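PDB 3RH9: succinate-semialdehyde dehydrogenase (NAD(P)(+)) from Marinobacter aquaeolei, which probably oxidises succinate semialdehyde to succinate with NAD(P)+ as cofactor, as a member of the aldehyde dehydrogenase family. Local coordinates for residues I80-I91 with Q107-D118. Numbering follows the deposited sequence.
Sequences IRDGLKENREEI and QGEVDYAAGFFD
Arg81 and Ala114 lie where helix 80-86 passes helix 107-118 antiparallel, with axes 8.2 Å apart at closest and 169° between their directions. That spacing fits the small side chain of Ala114, and Leu84 packs there as a knob among Val110, Ala113, Ala114 and Phe117. Its CD1 is 3.9 Å from Phe117 CD1, while Ile80 CG2, placed anti to its backbone N, sits over the centre of one face of the same ring in a CH-pi contact, 3.5 Å from the centroid and only 5° off the normal. Phe193 of helix 188-197 touches both Ile80 and Leu84. Beyond the turn at Asn87, Ile91 CG2 of helix 88-99 meets Val110 CG2.

Polar pairs border this apolar seam. Arg81, its chain bent at chi2 and chi3, grips Asp118 side-on: NE and NH2 both donate to OD1, NH2 at 2.9 Å, with guanidinium and carboxylate planes 59° apart. Its NH1 turns to Asp82 OD1, and Lys122 takes the other oxygen of Asp118. A leucine in place of Arg81 would probably leave Asp82 and Asp118 without the cation that joins them. At the other end Arg88 sits among Gln107, Gly108, Val110 and Asp111; its NH1 makes a salt bridge to Asp111 OD2 (2.6 Å), while Gln107 CB and OE1 lie over one guanidinium face.

The chemistry thus implies helix 103-123 bridged by Arg81 to helix 70-86 and by Arg88 to the chain after Asn87, alongside helices 162-174 and 188-197 of what is probably the family's Rossmann-like cofactor domain, away from the predicted active-site Glu256.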
loop_
_atom_site.group_PDB
_atom_site.type_symbol
_atom_site.label_atom_id
_atom_site.label_comp_id
_atom_site.label_asym_id
_atom_site.label_seq_id
_atom_site.Cartn_x
_atom_site.Cartn_y
_atom_site.Cartn_z
ATOM N N ILE A 80 -22.152 -13.752 -10.897
ATOM C CA ILE A 80 -22.313 -12.303 -10.861
ATOM C C ILE A 80 -22.072 -11.677 -12.238
ATOM O O ILE A 80 -22.844 -10.839 -12.686
ATOM C CB ILE A 80 -21.399 -11.642 -9.823
ATOM C CG1 ILE A 80 -21.835 -12.030 -8.406
ATOM C CG2 ILE A 80 -21.435 -10.145 -9.970
ATOM C CD1 ILE A 80 -20.800 -11.738 -7.333
ATOM N N ARG A 81 -21.012 -12.102 -12.915
ATOM C CA ARG A 81 -20.717 -11.575 -14.242
ATOM C C ARG A 81 -21.878 -11.808 -15.205
ATOM O O ARG A 81 -22.174 -10.959 -16.052
ATOM C CB ARG A 81 -19.431 -12.183 -14.798
ATOM C CG ARG A 81 -19.207 -11.931 -16.278
ATOM C CD ARG A 81 -19.528 -13.163 -17.083
ATOM N NE ARG A 81 -18.410 -14.103 -17.097
ATOM C CZ ARG A 81 -18.539 -15.429 -17.128
ATOM N NH1 ARG A 81 -19.745 -15.987 -17.130
ATOM N NH2 ARG A 81 -17.456 -16.201 -17.146
ATOM N N ASP A 82 -22.530 -12.959 -15.063
ATOM C CA ASP A 82 -23.685 -13.313 -15.873
ATOM C C ASP A 82 -24.920 -12.545 -15.421
ATOM O O ASP A 82 -25.708 -12.088 -16.248
ATOM C CB ASP A 82 -23.958 -14.820 -15.792
ATOM C CG ASP A 82 -22.907 -15.654 -16.518
ATOM O OD1 ASP A 82 -22.102 -15.065 -17.272
ATOM O OD2 ASP A 82 -22.886 -16.897 -16.332
ATOM N N GLY A 83 -25.100 -12.416 -14.110
ATOM C CA GLY A 83 -26.193 -11.630 -13.565
ATOM C C GLY A 83 -26.179 -10.188 -14.066
ATOM O O GLY A 83 -27.205 -9.649 -14.487
ATOM N N LEU A 84 -25.020 -9.544 -14.029
ATOM C CA LEU A 84 -24.950 -8.191 -14.550
ATOM C C LEU A 84 -25.417 -8.167 -16.002
ATOM O O LEU A 84 -26.327 -7.429 -16.354
ATOM C CB LEU A 84 -23.542 -7.618 -14.424
ATOM C CG LEU A 84 -23.152 -7.267 -12.989
ATOM C CD1 LEU A 84 -21.648 -7.075 -12.887
ATOM C CD2 LEU A 84 -23.910 -6.037 -12.488
ATOM N N LYS A 85 -24.810 -9.000 -16.839
ATOM C CA LYS A 85 -25.069 -8.932 -18.269
ATOM C C LYS A 85 -26.554 -9.114 -18.577
ATOM O O LYS A 85 -27.089 -8.491 -19.504
ATOM C CB LYS A 85 -24.227 -9.962 -19.024
ATOM C CG LYS A 85 -22.750 -9.609 -19.199
ATOM C CD LYS A 85 -22.027 -10.738 -19.938
ATOM C CE LYS A 85 -20.506 -10.663 -19.758
ATOM N NZ LYS A 85 -19.786 -11.746 -20.502
ATOM N N GLU A 86 -27.213 -9.965 -17.790
ATOM C CA GLU A 86 -28.631 -10.249 -17.965
ATOM C C GLU A 86 -29.523 -9.087 -17.590
ATOM O O GLU A 86 -30.525 -8.832 -18.250
ATOM C CB GLU A 86 -29.041 -11.421 -17.098
ATOM C CG GLU A 86 -28.367 -12.700 -17.466
ATOM C CD GLU A 86 -28.814 -13.803 -16.565
ATOM O OE1 GLU A 86 -29.987 -13.748 -16.141
ATOM O OE2 GLU A 86 -27.998 -14.709 -16.269
ATOM N N ASN A 87 -29.187 -8.408 -16.502
ATOM C CA ASN A 87 -30.018 -7.323 -16.020
ATOM C C ASN A 87 -29.416 -6.006 -16.435
ATOM O O ASN A 87 -29.527 -5.006 -15.733
ATOM C CB ASN A 87 -30.177 -7.406 -14.509
ATOM C CG ASN A 87 -30.685 -8.754 -14.068
ATOM O OD1 ASN A 87 -31.867 -8.916 -13.759
ATOM N ND2 ASN A 87 -29.801 -9.741 -14.061
ATOM N N ARG A 88 -28.792 -6.029 -17.603
ATOM C CA ARG A 88 -28.005 -4.920 -18.105
ATOM C C ARG A 88 -28.850 -3.716 -18.538
ATOM O O ARG A 88 -28.388 -2.576 -18.520
ATOM C CB ARG A 88 -27.130 -5.432 -19.253
ATOM C CG ARG A 88 -26.976 -4.487 -20.401
ATOM C CD ARG A 88 -26.497 -5.199 -21.639
ATOM N NE ARG A 88 -26.924 -4.423 -22.787
ATOM C CZ ARG A 88 -26.222 -3.437 -23.341
ATOM N NH1 ARG A 88 -25.016 -3.117 -22.875
ATOM N NH2 ARG A 88 -26.726 -2.776 -24.380
ATOM N N GLU A 89 -30.098 -3.954 -18.906
ATOM C CA GLU A 89 -30.909 -2.856 -19.391
ATOM C C GLU A 89 -31.694 -2.180 -18.274
ATOM O O GLU A 89 -31.907 -0.965 -18.315
ATOM C CB GLU A 89 -31.822 -3.313 -20.530
ATOM C CG GLU A 89 -33.054 -2.458 -20.731
ATOM C CD GLU A 89 -33.833 -2.844 -21.970
ATOM O OE1 GLU A 89 -33.205 -3.332 -22.936
ATOM O OE2 GLU A 89 -35.069 -2.648 -21.983
ATOM N N GLU A 90 -32.106 -2.950 -17.271
ATOM C CA GLU A 90 -32.869 -2.383 -16.152
ATOM C C GLU A 90 -31.977 -1.700 -15.115
ATOM O O GLU A 90 -32.405 -0.769 -14.421
ATOM C CB GLU A 90 -33.740 -3.447 -15.483
ATOM C CG GLU A 90 -34.442 -2.972 -14.221
ATOM C CD GLU A 90 -35.466 -1.865 -14.468
ATOM O OE1 GLU A 90 -36.081 -1.387 -13.488
ATOM O OE2 GLU A 90 -35.664 -1.475 -15.641
ATOM N N ILE A 91 -30.739 -2.173 -15.005
ATOM C CA ILE A 91 -29.761 -1.519 -14.143
ATOM C C ILE A 91 -29.316 -0.236 -14.835
ATOM O O ILE A 91 -29.249 0.823 -14.219
ATOM C CB ILE A 91 -28.567 -2.431 -13.851
ATOM C CG1 ILE A 91 -29.004 -3.577 -12.947
ATOM C CG2 ILE A 91 -27.445 -1.646 -13.211
ATOM C CD1 ILE A 91 -27.969 -4.618 -12.756
ATOM N N GLN A 107 -25.988 1.405 -19.859
ATOM C CA GLN A 107 -25.998 -0.022 -20.120
ATOM C C GLN A 107 -24.599 -0.505 -20.379
ATOM O O GLN A 107 -24.195 -1.549 -19.876
ATOM C CB GLN A 107 -26.906 -0.348 -21.297
ATOM C CG GLN A 107 -28.377 -0.195 -20.959
ATOM C CD GLN A 107 -29.272 -0.494 -22.138
ATOM O OE1 GLN A 107 -28.861 -1.157 -23.085
ATOM N NE2 GLN A 107 -30.497 -0.002 -22.089
ATOM N N GLY A 108 -23.859 0.263 -21.164
ATOM C CA GLY A 108 -22.480 -0.059 -21.447
ATOM C C GLY A 108 -21.641 -0.158 -20.190
ATOM O O GLY A 108 -20.674 -0.926 -20.165
ATOM N N GLU A 109 -21.998 0.613 -19.157
ATOM C CA GLU A 109 -21.247 0.608 -17.902
ATOM C C GLU A 109 -21.467 -0.711 -17.187
ATOM O O GLU A 109 -20.572 -1.238 -16.518
ATOM C CB GLU A 109 -21.623 1.774 -16.975
ATOM C CG GLU A 109 -20.828 1.749 -15.634
ATOM C CD GLU A 109 -21.203 2.865 -14.645
ATOM O OE1 GLU A 109 -21.723 3.914 -15.084
ATOM O OE2 GLU A 109 -20.968 2.703 -13.421
ATOM N N VAL A 110 -22.672 -1.245 -17.333
ATOM C CA VAL A 110 -22.994 -2.555 -16.796
ATOM C C VAL A 110 -22.151 -3.603 -17.506
ATOM O O VAL A 110 -21.672 -4.533 -16.876
ATOM C CB VAL A 110 -24.473 -2.860 -16.954
ATOM C CG1 VAL A 110 -24.744 -4.275 -16.549
ATOM C CG2 VAL A 110 -25.284 -1.899 -16.117
ATOM N N ASP A 111 -21.946 -3.432 -18.808
ATOM C CA ASP A 111 -21.119 -4.362 -19.566
ATOM C C ASP A 111 -19.699 -4.321 -19.036
ATOM O O ASP A 111 -19.075 -5.351 -18.745
ATOM C CB ASP A 111 -21.100 -3.989 -21.043
ATOM C CG ASP A 111 -22.398 -4.335 -21.754
ATOM O OD1 ASP A 111 -23.262 -4.995 -21.129
ATOM O OD2 ASP A 111 -22.541 -3.955 -22.940
ATOM N N TYR A 112 -19.201 -3.100 -18.923
ATOM C CA TYR A 112 -17.878 -2.834 -18.404
ATOM C C TYR A 112 -17.652 -3.469 -17.015
ATOM O O TYR A 112 -16.611 -4.091 -16.764
ATOM C CB TYR A 112 -17.717 -1.329 -18.344
ATOM C CG TYR A 112 -16.421 -0.858 -17.781
ATOM C CD1 TYR A 112 -15.265 -0.859 -18.553
ATOM C CD2 TYR A 112 -16.351 -0.380 -16.488
ATOM C CE1 TYR A 112 -14.069 -0.405 -18.047
ATOM C CE2 TYR A 112 -15.162 0.081 -15.969
ATOM C CZ TYR A 112 -14.025 0.064 -16.752
ATOM O OH TYR A 112 -12.844 0.515 -16.223
ATOM N N ALA A 113 -18.629 -3.301 -16.125
ATOM C CA ALA A 113 -18.594 -3.894 -14.788
ATOM C C ALA A 113 -18.493 -5.414 -14.844
ATOM O O ALA A 113 -17.821 -6.042 -14.020
ATOM C CB ALA A 113 -19.834 -3.489 -13.993
ATOM N N ALA A 114 -19.175 -6.005 -15.821
ATOM C CA ALA A 114 -19.240 -7.454 -15.931
ATOM C C ALA A 114 -17.875 -8.050 -16.226
ATOM O O ALA A 114 -17.599 -9.175 -15.843
ATOM C CB ALA A 114 -20.235 -7.850 -17.001
ATOM N N GLY A 115 -17.029 -7.282 -16.907
ATOM C CA GLY A 115 -15.752 -7.779 -17.391
ATOM C C GLY A 115 -14.702 -7.880 -16.301
ATOM O O GLY A 115 -13.656 -8.518 -16.475
ATOM N N PHE A 116 -14.971 -7.232 -15.175
ATOM C CA PHE A 116 -14.077 -7.331 -14.035
ATOM C C PHE A 116 -14.287 -8.672 -13.373
ATOM O O PHE A 116 -13.341 -9.375 -13.006
ATOM C CB PHE A 116 -14.321 -6.183 -13.055
ATOM C CG PHE A 116 -13.699 -4.901 -13.496
ATOM C CD1 PHE A 116 -12.331 -4.703 -13.364
ATOM C CD2 PHE A 116 -14.466 -3.904 -14.087
ATOM C CE1 PHE A 116 -11.740 -3.533 -13.785
ATOM C CE2 PHE A 116 -13.873 -2.720 -14.514
ATOM C CZ PHE A 116 -12.504 -2.540 -14.365
ATOM N N PHE A 117 -15.551 -9.028 -13.247
ATOM C CA PHE A 117 -15.920 -10.308 -12.691
ATOM C C PHE A 117 -15.450 -11.429 -13.597
ATOM O O PHE A 117 -14.967 -12.458 -13.133
ATOM C CB PHE A 117 -17.421 -10.343 -12.446
ATOM C CG PHE A 117 -17.824 -9.597 -11.218
ATOM C CD1 PHE A 117 -18.348 -8.333 -11.308
ATOM C CD2 PHE A 117 -17.635 -10.152 -9.963
ATOM C CE1 PHE A 117 -18.709 -7.646 -10.165
ATOM C CE2 PHE A 117 -17.983 -9.472 -8.826
ATOM C CZ PHE A 117 -18.524 -8.224 -8.921
ATOM N N ASP A 118 -15.575 -11.220 -14.896
ATOM C CA ASP A 118 -15.111 -12.218 -15.831
ATOM C C ASP A 118 -13.616 -12.375 -15.670
ATOM O O ASP A 118 -13.097 -13.482 -15.614
ATOM C CB ASP A 118 -15.439 -11.833 -17.277
ATOM C CG ASP A 118 -15.147 -12.964 -18.254
ATOM O OD1 ASP A 118 -15.592 -14.114 -18.013
ATOM O OD2 ASP A 118 -14.458 -12.714 -19.257
#